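Local structure of lipase, class 3 (Penicillium roqueforti FM164, 6L7N) at residues A[21-26]-A[145-150]. The protein probably hydrolyses the ester bonds of triacylglycerols, as a fungal class 3 lipase of the alpha/beta-hydrolase fold. Sequence-based numbering, arbitrary orientation.
Sequences AAYYAD and GHSLGA
Y23 and H146 meet where two changes of direction in the backbone face each other. Segment 21-26 leaves helix 6-22, turns through Y23 and Y24 and starts helix 25-28; segment 145-150 runs off strand 140-146 into helix 148-161. At the bend S147 takes a positive phi (63°), a strained turn consistent with the nucleophile elbow of alpha/beta-hydrolases, as the Gly-His-Ser-Leu-Gly sequence (GxSxG) also suggests. The Y23 side chain makes the direct link to segment 145-150. With CG opposite its own carbonyl carbon (chi1 -80°), Y23 reaches over, and its OH hydrogen-bonds to ND1 of H146 at 2.8 Å, lying in the imidazole plane; either partner could be the donor. The rings approach edge on, their planes turned 60° apart, without stacking. The same OH sits 3.6 Å from CB of S147, and a water, 3.3 Å from Y23 OH, ties it to H146 O, donating at 2.8 Å. A phenylalanine in place of Y23 would probably deprive H146 ND1 of this partner and loosen the water. On its other nitrogen H146 bonds to the carbonyl of H261, whose ring stacks on it, while S147 OG bonds to H261 NE2, consistent with the serine and histidine of a Ser-His-Asp triad. Y23 thus probably acts from a second shell: its bond to ND1, with that of NE2, is likely to help fix the rotation of the imidazole stacked on the probable catalytic histidine.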
ATOM      1  N   ALA A  21       9.250  -5.933  -3.219  1.00 10.51           N
ATOM      2  CA  ALA A  21       9.368  -7.387  -3.256  1.00  8.09           C
ATOM      3  C   ALA A  21       8.052  -8.037  -3.666  1.00  7.97           C
ATOM      4  O   ALA A  21       8.057  -9.073  -4.338  1.00  8.29           O
ATOM      5  CB  ALA A  21       9.828  -7.904  -1.895  1.00  6.78           C
ATOM      6  N   ALA A  22       6.922  -7.428  -3.298  1.00 10.00           N
ATOM      7  CA  ALA A  22       5.626  -7.996  -3.652  1.00  7.45           C
ATOM      8  C   ALA A  22       5.452  -8.203  -5.153  1.00  6.31           C
ATOM      9  O   ALA A  22       4.615  -9.012  -5.563  1.00  7.24           O
ATOM     10  CB  ALA A  22       4.480  -7.100  -3.162  1.00 10.73           C
ATOM     11  N   TYR A  23       6.195  -7.482  -5.983  1.00  8.51           N
ATOM     12  CA  TYR A  23       6.030  -7.656  -7.418  1.00  9.90           C
ATOM     13  C   TYR A  23       6.721  -8.899  -7.958  1.00 11.86           C
ATOM     14  O   TYR A  23       6.450  -9.280  -9.098  1.00 10.84           O
ATOM     15  CB  TYR A  23       6.550  -6.432  -8.163  1.00  8.30           C
ATOM     16  CG  TYR A  23       5.561  -5.284  -8.153  1.00  9.48           C
ATOM     17  CD1 TYR A  23       4.583  -5.179  -9.131  1.00 10.62           C
ATOM     18  CD2 TYR A  23       5.600  -4.317  -7.159  1.00  9.12           C
ATOM     19  CE1 TYR A  23       3.672  -4.119  -9.123  1.00 14.99           C
ATOM     20  CE2 TYR A  23       4.692  -3.258  -7.139  1.00 10.67           C
ATOM     21  CZ  TYR A  23       3.733  -3.170  -8.122  1.00 15.15           C
ATOM     22  OH  TYR A  23       2.837  -2.118  -8.105  1.00 11.74           O
ATOM     23  N   TYR A  24       7.584  -9.544  -7.173  1.00 10.20           N
ATOM     24  CA  TYR A  24       8.395 -10.662  -7.655  1.00 13.05           C
ATOM     25  C   TYR A  24       7.662 -11.979  -7.442  1.00 11.94           C
ATOM     26  O   TYR A  24       7.442 -12.387  -6.294  1.00  9.72           O
ATOM     27  CB  TYR A  24       9.739 -10.716  -6.929  1.00 14.04           C
ATOM     28  CG  TYR A  24      10.711  -9.645  -7.323  1.00  8.66           C
ATOM     29  CD1 TYR A  24      10.642  -8.392  -6.749  1.00  8.97           C
ATOM     30  CD2 TYR A  24      11.709  -9.891  -8.260  1.00 14.35           C
ATOM     31  CE1 TYR A  24      11.521  -7.406  -7.089  1.00 10.80           C
ATOM     32  CE2 TYR A  24      12.607  -8.901  -8.611  1.00 14.97           C
ATOM     33  CZ  TYR A  24      12.510  -7.661  -8.018  1.00 15.17           C
ATOM     34  OH  TYR A  24      13.380  -6.653  -8.355  1.00 11.94           O
ATOM     35  N   ALA A  25       7.333 -12.666  -8.544  1.00  8.32           N
ATOM     36  CA  ALA A  25       6.744 -14.000  -8.438  1.00 11.21           C
ATOM     37  C   ALA A  25       7.599 -14.928  -7.595  1.00 11.60           C
ATOM     38  O   ALA A  25       7.067 -15.798  -6.895  1.00 11.48           O
ATOM     39  CB  ALA A  25       6.542 -14.615  -9.821  1.00 15.87           C
ATOM     40  N   ASP A  26       8.922 -14.763  -7.656  1.00 12.64           N
ATOM     41  CA  ASP A  26       9.813 -15.560  -6.815  1.00 14.13           C
ATOM     42  C   ASP A  26       9.509 -15.381  -5.335  1.00 13.82           C
ATOM     43  O   ASP A  26       9.771 -16.283  -4.537  1.00 12.58           O
ATOM     44  CB  ASP A  26      11.259 -15.173  -7.072  1.00 14.90           C
ATOM     45  CG  ASP A  26      11.525 -14.902  -8.519  1.00 30.03           C
ATOM     46  OD1 ASP A  26      11.015 -15.677  -9.363  1.00 30.28           O
ATOM     47  OD2 ASP A  26      12.232 -13.909  -8.835  1.00 37.12           O
ATOM     48  N   GLY A 145       1.775  -1.773   0.633  1.00  7.31           N
ATOM     49  CA  GLY A 145       1.637  -2.088  -0.781  1.00  4.92           C
ATOM     50  C   GLY A 145       1.860  -0.844  -1.604  1.00  4.66           C
ATOM     51  O   GLY A 145       1.976   0.262  -1.072  1.00  6.42           O
ATOM     52  N   HIS A 146       1.907  -1.047  -2.919  1.00  4.44           N
ATOM     53  CA  HIS A 146       2.080   0.029  -3.880  1.00  5.98           C
ATOM     54  C   HIS A 146       0.986  -0.103  -4.930  1.00  4.13           C
ATOM     55  O   HIS A 146       0.524  -1.209  -5.219  1.00  6.05           O
ATOM     56  CB  HIS A 146       3.485  -0.034  -4.531  1.00  5.65           C
ATOM     57  CG  HIS A 146       3.660   0.866  -5.720  1.00  7.36           C
ATOM     58  ND1 HIS A 146       3.607   0.396  -7.017  1.00  8.69           N
ATOM     59  CD2 HIS A 146       3.924   2.193  -5.811  1.00  5.60           C
ATOM     60  CE1 HIS A 146       3.817   1.399  -7.857  1.00 12.64           C
ATOM     61  NE2 HIS A 146       4.017   2.499  -7.151  1.00  7.34           N
ATOM     62  N   SER A 147       0.567   1.028  -5.485  1.00  7.47           N
ATOM     63  CA  SER A 147      -0.371   1.024  -6.620  1.00  3.97           C
ATOM     64  C   SER A 147      -1.688   0.390  -6.159  1.00  5.49           C
ATOM     65  O   SER A 147      -2.117   0.630  -5.024  1.00  5.42           O
ATOM     66  CB  SER A 147       0.277   0.340  -7.808  1.00  6.83           C
ATOM     67  OG  SER A 147      -0.503   0.502  -8.975  1.00  9.09           O
ATOM     68  N   LEU A 148      -2.368  -0.390  -7.014  1.00  6.71           N
ATOM     69  CA  LEU A 148      -3.613  -1.030  -6.596  1.00  5.30           C
ATOM     70  C   LEU A 148      -3.402  -1.914  -5.375  1.00  6.02           C
ATOM     71  O   LEU A 148      -4.301  -2.033  -4.533  1.00  6.30           O
ATOM     72  CB  LEU A 148      -4.217  -1.839  -7.750  1.00  8.66           C
ATOM     73  CG  LEU A 148      -4.355  -1.059  -9.060  1.00  9.94           C
ATOM     74  CD1 LEU A 148      -5.138  -1.856 -10.118  1.00 16.91           C
ATOM     75  CD2 LEU A 148      -4.993   0.280  -8.789  1.00 10.50           C
ATOM     76  N   GLY A 149      -2.214  -2.516  -5.235  1.00  4.70           N
ATOM     77  CA  GLY A 149      -1.929  -3.259  -4.017  1.00  3.81           C
ATOM     78  C   GLY A 149      -2.028  -2.396  -2.773  1.00  4.42           C
ATOM     79  O   GLY A 149      -2.486  -2.849  -1.718  1.00  6.10           O
ATOM     80  N   ALA A 150      -1.600  -1.137  -2.877  1.00  5.53           N
ATOM     81  CA  ALA A 150      -1.751  -0.227  -1.749  1.00  6.04           C
ATOM     82  C   ALA A 150      -3.224  -0.042  -1.387  1.00  5.23           C
ATOM     83  O   ALA A 150      -3.578   0.034  -0.202  1.00  9.69           O
ATOM     84  CB  ALA A 150      -1.090   1.112  -2.066  1.00  4.03           C
TER
HETATM   85  O   HOH W   1       0.113  -3.429  -6.828  1.00  9.97           O